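Local structure of glutathione peroxidase-like protein (Trypanosoma brucei, 3DWV) at residues 37-42 with 112-117; 42-47 with 81-86; 163-168 with 175-180. The protein probably reduces hydroperoxides as a tryparedoxin-dependent peroxidase of the glutathione peroxidase family. The protein carries 1 engineered substitution. All blocks are in the same frame, centred on the assembly; numbering follows the deposited sequence. Where two conformers were deposited one is given.

Contact 1: residues 37-42 with 112-117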
loop_
_atom_site.group_PDB
_atom_site.type_symbol
_atom_site.label_atom_id
_atom_site.label_comp_id
_atom_site.label_asym_id
_atom_site.label_seq_id
_atom_site.Cartn_x
_atom_site.Cartn_y
_atom_site.Cartn_z
ATOM N N LYS A 37 -12.300 -9.190 9.399
ATOM C CA LYS A 37 -12.256 -9.070 10.868
ATOM C C LYS A 37 -11.348 -7.931 11.264
ATOM O O LYS A 37 -10.499 -7.512 10.455
ATOM C CB LYS A 37 -11.775 -10.360 11.495
ATOM C CG LYS A 37 -12.693 -11.542 11.176
ATOM C CD LYS A 37 -11.898 -12.810 11.484
ATOM C CE LYS A 37 -10.406 -12.572 11.264
ATOM N NZ LYS A 37 -9.774 -13.545 10.312
ATOM N N PRO A 38 -11.468 -7.404 12.457
ATOM C CA PRO A 38 -10.587 -6.282 12.798
ATOM C C PRO A 38 -9.134 -6.751 12.769
ATOM O O PRO A 38 -8.865 -7.856 13.289
ATOM C CB PRO A 38 -11.003 -5.903 14.210
ATOM C CG PRO A 38 -12.399 -6.456 14.308
ATOM C CD PRO A 38 -12.346 -7.776 13.576
ATOM N N TYR A 39 -8.314 -5.909 12.158
ATOM C CA TYR A 39 -6.898 -6.315 12.059
ATOM C C TYR A 39 -6.049 -5.514 13.036
ATOM O O TYR A 39 -6.128 -4.287 13.045
ATOM C CB TYR A 39 -6.413 -6.164 10.616
ATOM C CG TYR A 39 -4.966 -6.529 10.398
ATOM C CD1 TYR A 39 -4.578 -7.863 10.235
ATOM C CD2 TYR A 39 -3.976 -5.552 10.333
ATOM C CE1 TYR A 39 -3.254 -8.200 10.028
ATOM C CE2 TYR A 39 -2.653 -5.904 10.129
ATOM C CZ TYR A 39 -2.289 -7.212 9.976
ATOM O OH TYR A 39 -0.966 -7.541 9.776
ATOM N N ASN A 40 -5.267 -6.200 13.866
ATOM C CA ASN A 40 -4.322 -5.596 14.795
ATOM C C ASN A 40 -3.141 -4.955 14.051
ATOM O O ASN A 40 -2.079 -5.550 13.886
ATOM C CB ASN A 40 -3.806 -6.624 15.812
ATOM C CG ASN A 40 -3.123 -6.002 17.016
ATOM O OD1 ASN A 40 -2.692 -6.681 17.953
ATOM N ND2 ASN A 40 -3.030 -4.681 17.031
ATOM N N LEU A 41 -3.371 -3.725 13.619
ATOM C CA LEU A 41 -2.383 -2.941 12.901
ATOM C C LEU A 41 -1.291 -2.488 13.865
ATOM O O LEU A 41 -0.105 -2.386 13.598
ATOM C CB LEU A 41 -3.050 -1.736 12.261
ATOM C CG LEU A 41 -2.275 -0.879 11.272
ATOM C CD1 LEU A 41 -2.043 -1.678 9.996
ATOM C CD2 LEU A 41 -3.017 0.394 10.930
ATOM N N VAL A 42 -1.691 -2.175 15.111
ATOM C CA VAL A 42 -0.660 -1.667 16.022
ATOM C C VAL A 42 0.380 -2.728 16.343
ATOM O O VAL A 42 1.476 -2.408 16.889
ATOM C CB VAL A 42 -1.339 -1.131 17.293
ATOM C CG1 VAL A 42 -1.629 -2.296 18.216
ATOM C CG2 VAL A 42 -0.482 -0.074 17.995
ATOM N N GLU A 112 2.701 -13.593 -0.259
ATOM C CA GLU A 112 3.224 -14.132 0.988
ATOM C C GLU A 112 2.950 -13.222 2.179
ATOM O O GLU A 112 2.996 -13.653 3.336
ATOM C CB GLU A 112 4.725 -14.278 0.769
ATOM C CG GLU A 112 5.127 -15.597 0.125
ATOM C CD GLU A 112 6.644 -15.734 0.272
ATOM O OE1 GLU A 112 7.104 -15.990 1.415
ATOM O OE2 GLU A 112 7.288 -15.540 -0.769
ATOM N N PHE A 113 2.675 -11.945 1.881
ATOM C CA PHE A 113 2.462 -10.923 2.927
ATOM C C PHE A 113 0.975 -10.726 3.156
ATOM O O PHE A 113 0.200 -11.189 2.299
ATOM C CB PHE A 113 3.149 -9.616 2.541
ATOM C CG PHE A 113 3.097 -9.211 1.078
ATOM C CD1 PHE A 113 1.985 -8.584 0.559
ATOM C CD2 PHE A 113 4.109 -9.438 0.183
ATOM C CE1 PHE A 113 1.864 -8.161 -0.755
ATOM C CE2 PHE A 113 4.055 -9.029 -1.130
ATOM C CZ PHE A 113 2.909 -8.407 -1.653
ATOM N N PRO A 114 0.526 -10.098 4.239
ATOM C CA PRO A 114 -0.903 -9.870 4.481
ATOM C C PRO A 114 -1.615 -8.985 3.469
ATOM O O PRO A 114 -1.138 -7.928 3.050
ATOM C CB PRO A 114 -0.934 -9.154 5.844
ATOM C CG PRO A 114 0.300 -9.718 6.517
ATOM C CD PRO A 114 1.337 -9.643 5.393
ATOM N N ILE A 115 -2.830 -9.467 3.147
ATOM C CA ILE A 115 -3.706 -8.711 2.249
ATOM C C ILE A 115 -4.981 -8.387 3.021
ATOM O O ILE A 115 -5.580 -9.230 3.697
ATOM C CB ILE A 115 -4.063 -9.457 0.960
ATOM C CG1 ILE A 115 -2.830 -9.974 0.217
ATOM C CG2 ILE A 115 -4.927 -8.620 0.036
ATOM C CD1 ILE A 115 -3.098 -11.113 -0.728
ATOM N N MET A 116 -5.355 -7.133 2.912
ATOM C CA MET A 116 -6.473 -6.631 3.709
ATOM C C MET A 116 -7.773 -6.725 2.919
ATOM O O MET A 116 -7.802 -7.118 1.740
ATOM C CB MET A 116 -6.159 -5.216 4.215
ATOM C CG MET A 116 -4.844 -5.132 5.008
ATOM S SD MET A 116 -4.913 -5.944 6.628
ATOM C CE MET A 116 -3.864 -7.374 6.375
ATOM N N ALA A 117 -8.890 -6.381 3.592
ATOM C CA ALA A 117 -10.142 -6.298 2.828
ATOM C C ALA A 117 -10.116 -5.156 1.811
ATOM O O ALA A 117 -9.405 -4.157 2.083
ATOM C CB ALA A 117 -11.320 -6.039 3.766
#
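The sulfur and terminal methyl of M116 lie together over one face of the Y39 ring, and this is the close-packed part of the contact. M116 SD stands 3.9 Å from the centroid of the Y39 ring, only 15° off the ring normal, and CE is as near to that centroid and equally well over the face. The sulfur rests by CG and CD2 of Y39, the methyl by CE1 and CZ. Bends at chi2 (-70°) and chi3 (110°) fold the M116 chain so that its last two atoms cover the ring, although its CB does not point straight at the tyrosine. The result is a Met-aromatic contact reinforced by CH-pi packing. It sits beside strand 81-86 of the thioredoxin-type fold: P114 and M116 both share backbone hydrogen bonds with A84, while L83 touches Y39 and V31 packs against M116. Packing is looser toward the phenol end. There P114, partly exposed like Y39, brings CG no closer than 4.1 Å to Y39 OH, its ring running obliquely to the tyrosine side chain. That hydroxyl has its polar partner in H44, to which it is hydrogen-bonded.

Contact 2: residues 42-47 with 81-86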
loop_
_atom_site.group_PDB
_atom_site.type_symbol
_atom_site.label_atom_id
_atom_site.label_comp_id
_atom_site.label_asym_id
_atom_site.label_seq_id
_atom_site.Cartn_x
_atom_site.Cartn_y
_atom_site.Cartn_z
ATOM N N VAL A 42 -1.691 -2.175 15.111
ATOM C CA VAL A 42 -0.660 -1.667 16.022
ATOM C C VAL A 42 0.380 -2.728 16.343
ATOM O O VAL A 42 1.476 -2.408 16.889
ATOM C CB VAL A 42 -1.339 -1.131 17.293
ATOM C CG1 VAL A 42 -1.629 -2.296 18.216
ATOM C CG2 VAL A 42 -0.482 -0.074 17.995
ATOM N N GLN A 43 0.136 -4.002 16.015
ATOM C CA GLN A 43 1.170 -5.027 16.247
ATOM C C GLN A 43 2.469 -4.646 15.539
ATOM O O GLN A 43 3.559 -4.961 16.021
ATOM C CB GLN A 43 0.720 -6.410 15.801
ATOM C CG GLN A 43 0.789 -6.701 14.301
ATOM C CD GLN A 43 0.229 -8.074 13.983
ATOM O OE1 GLN A 43 0.883 -9.114 14.157
ATOM N NE2 GLN A 43 -1.022 -8.127 13.505
ATOM N N HIS A 44 2.336 -3.929 14.419
ATOM C CA HIS A 44 3.469 -3.514 13.616
ATOM C C HIS A 44 4.156 -2.267 14.122
ATOM O O HIS A 44 5.189 -1.908 13.542
ATOM C CB HIS A 44 3.021 -3.324 12.144
ATOM C CG HIS A 44 2.377 -4.574 11.612
ATOM N ND1 HIS A 44 3.027 -5.796 11.532
ATOM C CD2 HIS A 44 1.116 -4.784 11.159
ATOM C CE1 HIS A 44 2.185 -6.699 11.032
ATOM N NE2 HIS A 44 1.018 -6.110 10.798
ATOM N N LYS A 45 3.651 -1.600 15.164
ATOM C CA LYS A 45 4.318 -0.382 15.630
ATOM C C LYS A 45 5.700 -0.655 16.206
ATOM O O LYS A 45 5.919 -1.687 16.893
ATOM C CB LYS A 45 3.340 0.236 16.642
ATOM C CG LYS A 45 3.840 1.537 17.254
ATOM C CD LYS A 45 2.845 2.011 18.315
ATOM C CE LYS A 45 3.028 3.457 18.691
ATOM N NZ LYS A 45 1.786 4.065 19.237
ATOM N N GLY A 46 6.707 0.189 15.980
ATOM C CA GLY A 46 8.037 -0.091 16.533
ATOM C C GLY A 46 9.029 -0.603 15.500
ATOM O O GLY A 46 10.256 -0.685 15.690
ATOM N N SER A 47 8.506 -0.986 14.340
ATOM C CA SER A 47 9.282 -1.458 13.218
ATOM C C SER A 47 8.714 -0.802 11.968
ATOM O O SER A 47 7.519 -0.523 11.965
ATOM C CB SER A 47 9.136 -2.969 13.063
ATOM O OG SER A 47 9.921 -3.618 14.040
ATOM N N THR A 81 7.235 -5.386 7.860
ATOM C CA THR A 81 6.176 -6.146 7.136
ATOM C C THR A 81 5.756 -5.327 5.922
ATOM O O THR A 81 6.057 -4.130 5.828
ATOM C CB THR A 81 4.999 -6.581 8.013
ATOM O OG1 THR A 81 4.192 -7.590 7.326
ATOM C CG2 THR A 81 4.082 -5.404 8.329
ATOM N N VAL A 82 5.098 -6.018 4.996
ATOM C CA VAL A 82 4.437 -5.372 3.858
ATOM C C VAL A 82 2.948 -5.636 4.034
ATOM O O VAL A 82 2.609 -6.823 4.285
ATOM C CB VAL A 82 4.969 -5.980 2.550
ATOM C CG1 VAL A 82 4.106 -5.547 1.384
ATOM C CG2 VAL A 82 6.448 -5.611 2.402
ATOM N N LEU A 83 2.087 -4.630 3.901
ATOM C CA LEU A 83 0.655 -4.861 3.936
ATOM C C LEU A 83 0.041 -4.464 2.598
ATOM O O LEU A 83 0.435 -3.391 2.091
ATOM C CB LEU A 83 -0.018 -3.988 4.998
ATOM C CG LEU A 83 0.460 -4.193 6.436
ATOM C CD1 LEU A 83 -0.324 -3.283 7.378
ATOM C CD2 LEU A 83 0.241 -5.625 6.911
ATOM N N ALA A 84 -0.905 -5.243 2.072
ATOM C CA ALA A 84 -1.502 -4.920 0.783
ATOM C C ALA A 84 -3.003 -4.602 0.923
ATOM O O ALA A 84 -3.719 -5.422 1.453
ATOM C CB ALA A 84 -1.327 -6.061 -0.234
ATOM N N PHE A 85 -3.404 -3.434 0.411
ATOM C CA PHE A 85 -4.815 -3.085 0.355
ATOM C C PHE A 85 -5.335 -3.207 -1.069
ATOM O O PHE A 85 -4.913 -2.390 -1.916
ATOM C CB PHE A 85 -5.053 -1.631 0.817
ATOM C CG PHE A 85 -4.963 -1.476 2.322
ATOM C CD1 PHE A 85 -3.737 -1.269 2.913
ATOM C CD2 PHE A 85 -6.093 -1.507 3.134
ATOM C CE1 PHE A 85 -3.622 -1.071 4.273
ATOM C CE2 PHE A 85 -5.994 -1.329 4.496
ATOM C CZ PHE A 85 -4.754 -1.117 5.073
ATOM N N PRO A 86 -6.143 -4.203 -1.399
ATOM C CA PRO A 86 -6.680 -4.264 -2.765
ATOM C C PRO A 86 -7.794 -3.241 -2.982
ATOM O O PRO A 86 -8.601 -3.021 -2.069
ATOM C CB PRO A 86 -7.230 -5.689 -2.874
ATOM C CG PRO A 86 -6.653 -6.408 -1.690
ATOM C CD PRO A 86 -6.565 -5.373 -0.597
#
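H44 holds its CG anti to its own carbonyl carbon (chi1 -56°), which carries the imidazole toward strand 81-86, while T81 places OG1 anti to the backbone N (chi1 -166°) and thereby turns CG2 to the ring. The methyl comes down over one imidazole face, off-centre toward the rim on the ND1-CE1 side: T81 CG2 is 3.4 Å from H44 ND1 and 3.5 Å from H44 CE1. With T81 CG2 3.6 Å from the centroid of the H44 ring and 21° off the normal, this is a CH-pi contact. Q43 CG lies over the centre of the opposite face, 3.4 Å above the plane of the H44 ring, so the imidazole is sandwiched between two aliphatic groups. H44 is the last residue of a 3-10 turn and the first of a type II beta turn that runs to S47, with G46 at its third position; the chain then enters strand 49-54, the neighbour of 81-86 in the thioredoxin-type sheet. Backbone hydrogen bonds of T81 and L83 to L50 join those two strands. Farther along the strand, L83 CD2 approaches obliquely and lies 4.0 Å from H44 NE2. The same nitrogen is hydrogen-bonded to Y39, which, with the two covered faces, probably restrains rotation of the ring. From the side of helix 64-75, Y72 packs against T81.

Contact 3: residues 163-168 with 175-180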
loop_
_atom_site.group_PDB
_atom_site.type_symbol
_atom_site.label_atom_id
_atom_site.label_comp_id
_atom_site.label_asym_id
_atom_site.label_seq_id
_atom_site.Cartn_x
_atom_site.Cartn_y
_atom_site.Cartn_z
ATOM N N GLU A 163 7.830 8.161 3.023
ATOM C CA GLU A 163 8.088 8.185 1.581
ATOM C C GLU A 163 6.895 7.585 0.835
ATOM O O GLU A 163 6.216 6.677 1.363
ATOM C CB GLU A 163 9.344 7.402 1.168
ATOM C CG GLU A 163 10.594 7.635 1.983
ATOM C CD GLU A 163 11.348 8.918 1.712
ATOM O OE1 GLU A 163 11.124 9.551 0.650
ATOM O OE2 GLU A 163 12.185 9.281 2.586
ATOM N N ARG A 164 6.672 8.056 -0.380
ATOM C CA ARG A 164 5.719 7.479 -1.325
ATOM C C ARG A 164 6.572 6.950 -2.497
ATOM O O ARG A 164 7.374 7.744 -3.028
ATOM C CB ARG A 164 4.675 8.445 -1.905
ATOM C CG ARG A 164 3.628 7.807 -2.798
ATOM C CD ARG A 164 2.860 8.701 -3.748
ATOM N NE ARG A 164 1.863 9.459 -3.034
ATOM C CZ ARG A 164 0.638 9.769 -3.467
ATOM N NH1 ARG A 164 0.183 9.409 -4.656
ATOM N NH2 ARG A 164 -0.130 10.463 -2.652
ATOM N N PHE A 165 6.381 5.699 -2.875
ATOM C CA PHE A 165 7.092 5.145 -4.031
ATOM C C PHE A 165 6.150 4.791 -5.171
ATOM O O PHE A 165 5.094 4.199 -4.917
ATOM C CB PHE A 165 7.870 3.880 -3.654
ATOM C CG PHE A 165 9.011 4.187 -2.673
ATOM C CD1 PHE A 165 10.219 4.685 -3.111
ATOM C CD2 PHE A 165 8.845 3.942 -1.315
ATOM C CE1 PHE A 165 11.256 4.959 -2.223
ATOM C CE2 PHE A 165 9.878 4.223 -0.424
ATOM C CZ PHE A 165 11.097 4.724 -0.857
ATOM N N SER A 166 6.519 5.090 -6.420
ATOM C CA SER A 166 5.817 4.501 -7.554
ATOM C C SER A 166 6.074 3.009 -7.654
ATOM O O SER A 166 7.012 2.456 -7.056
ATOM C CB SER A 166 6.326 5.234 -8.803
ATOM O OG SER A 166 7.670 4.857 -9.050
ATOM N N PRO A 167 5.252 2.282 -8.382
ATOM C CA PRO A 167 5.401 0.827 -8.500
ATOM C C PRO A 167 6.679 0.349 -9.152
ATOM O O PRO A 167 7.100 -0.794 -8.932
ATOM C CB PRO A 167 4.239 0.413 -9.426
ATOM C CG PRO A 167 3.889 1.676 -10.128
ATOM C CD PRO A 167 4.022 2.742 -9.074
ATOM N N GLY A 168 7.307 1.198 -9.949
ATOM C CA GLY A 168 8.527 0.741 -10.616
ATOM C C GLY A 168 9.726 1.142 -9.789
ATOM O O GLY A 168 10.867 1.067 -10.308
ATOM N N GLU A 175 15.378 0.459 -0.298
ATOM C CA GLU A 175 16.403 0.190 0.706
ATOM C C GLU A 175 17.141 1.436 1.190
ATOM O O GLU A 175 17.416 1.538 2.402
ATOM C CB GLU A 175 17.402 -0.838 0.122
ATOM C CG GLU A 175 16.856 -2.255 0.207
ATOM C CD GLU A 175 17.870 -3.276 -0.271
ATOM O OE1 GLU A 175 18.768 -2.941 -1.093
ATOM O OE2 GLU A 175 17.785 -4.437 0.170
ATOM N N GLU A 176 17.475 2.395 0.320
ATOM C CA GLU A 176 18.123 3.638 0.758
ATOM C C GLU A 176 17.389 4.283 1.940
ATOM O O GLU A 176 18.004 4.766 2.892
ATOM C CB GLU A 176 18.201 4.655 -0.375
ATOM C CG GLU A 176 18.681 4.174 -1.718
ATOM C CD GLU A 176 20.015 3.459 -1.677
ATOM O OE1 GLU A 176 20.041 2.218 -1.490
ATOM O OE2 GLU A 176 21.060 4.122 -1.842
ATOM N N LYS A 177 16.055 4.272 1.883
ATOM C CA LYS A 177 15.200 4.815 2.928
ATOM C C LYS A 177 14.934 3.817 4.061
ATOM O O LYS A 177 14.907 4.165 5.264
ATOM C CB LYS A 177 13.834 5.227 2.379
ATOM C CG LYS A 177 13.817 6.159 1.185
ATOM C CD LYS A 177 14.872 7.242 1.304
ATOM C CE LYS A 177 14.759 8.205 0.112
ATOM N NZ LYS A 177 15.993 9.006 -0.015
ATOM N N LEU A 178 14.688 2.552 3.725
ATOM C CA LEU A 178 14.286 1.556 4.722
ATOM C C LEU A 178 15.408 1.105 5.653
ATOM O O LEU A 178 15.181 0.896 6.855
ATOM C CB LEU A 178 13.724 0.355 3.985
ATOM C CG LEU A 178 13.397 -0.907 4.776
ATOM C CD1 LEU A 178 12.347 -0.647 5.841
ATOM C CD2 LEU A 178 12.908 -2.001 3.824
ATOM N N ILE A 179 16.604 0.897 5.149
ATOM C CA ILE A 179 17.660 0.339 6.035
ATOM C C ILE A 179 17.959 1.210 7.229
ATOM O O ILE A 179 18.082 0.678 8.347
ATOM C CB ILE A 179 18.914 0.083 5.147
ATOM C CG1 ILE A 179 18.692 -1.147 4.231
ATOM C CG2 ILE A 179 20.188 0.065 5.963
ATOM C CD1 ILE A 179 19.781 -1.311 3.196
ATOM N N PRO A 180 18.097 2.526 7.079
ATOM C CA PRO A 180 18.233 3.344 8.279
ATOM C C PRO A 180 17.043 3.180 9.229
ATOM O O PRO A 180 17.269 3.399 10.435
ATOM C CB PRO A 180 18.225 4.773 7.729
ATOM C CG PRO A 180 18.728 4.647 6.325
ATOM C CD PRO A 180 18.182 3.340 5.858
#
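Strand 163-165 and helix 175-180 run past each other with their closest CA atoms, those of E163 and K177, 8.0 Å apart, and the helix is kinked where the N of P180 lacks a bond to the preceding turn. E163 and F165, two residues apart on the strand, both send CB toward the helix, and K177 reaches across to them. Its aliphatic chain does the touching. K177 CG is 3.6 Å from E163 CG and 3.7 Å from F165 CZ; it meets the phenylalanine at the edge of the ring, near its plane. Bent at chi2 (-41°), the lysine then runs across the glutamate at about a right angle, with CD 3.6 Å from E163 OE2. E163 is itself folded at chi2 (-77°), which brings its carboxylate up beside the lysine methylenes. The charged ends do not pair: K177 NZ stays 4.6 Å from E163 OE2, a separation at which any attraction is probably weak, on a surface where the lysine is exposed. L154 of the adjoining strand also touches K177 and F165, and its backbone is hydrogen-bonded to that of E163. On the inner side of the helix, L178 is buried against P48, Y75 and F80. Antiparallel strands 152-155 and 161-165 followed by helix 171-181 form the C-terminal beta-beta-alpha unit of the thioredoxin fold, whose helix here lies against 161-165, one of the two edge strands.

From the N terminus, the loop before strand 49-54 supplies the first segments of both contact 1 and contact 2, which share V42. Contact 2 closes first, at strand 81-86, around strand 49-54 and helix 64-75. Contact 1 closes later, at 112-117, so contact 2 is nested within its loop. The C58-C106 disulfide lies wholly inside the contact 1 loop but crosses out of the contact 2 loop. Together these contacts tie the early loop and the 112-117 loop to one edge of the sheet. Contact 3 follows in series, a short closure between strand 161-165 at the other edge and the C-terminal helix, its centre about 15 Å from that of contact 2.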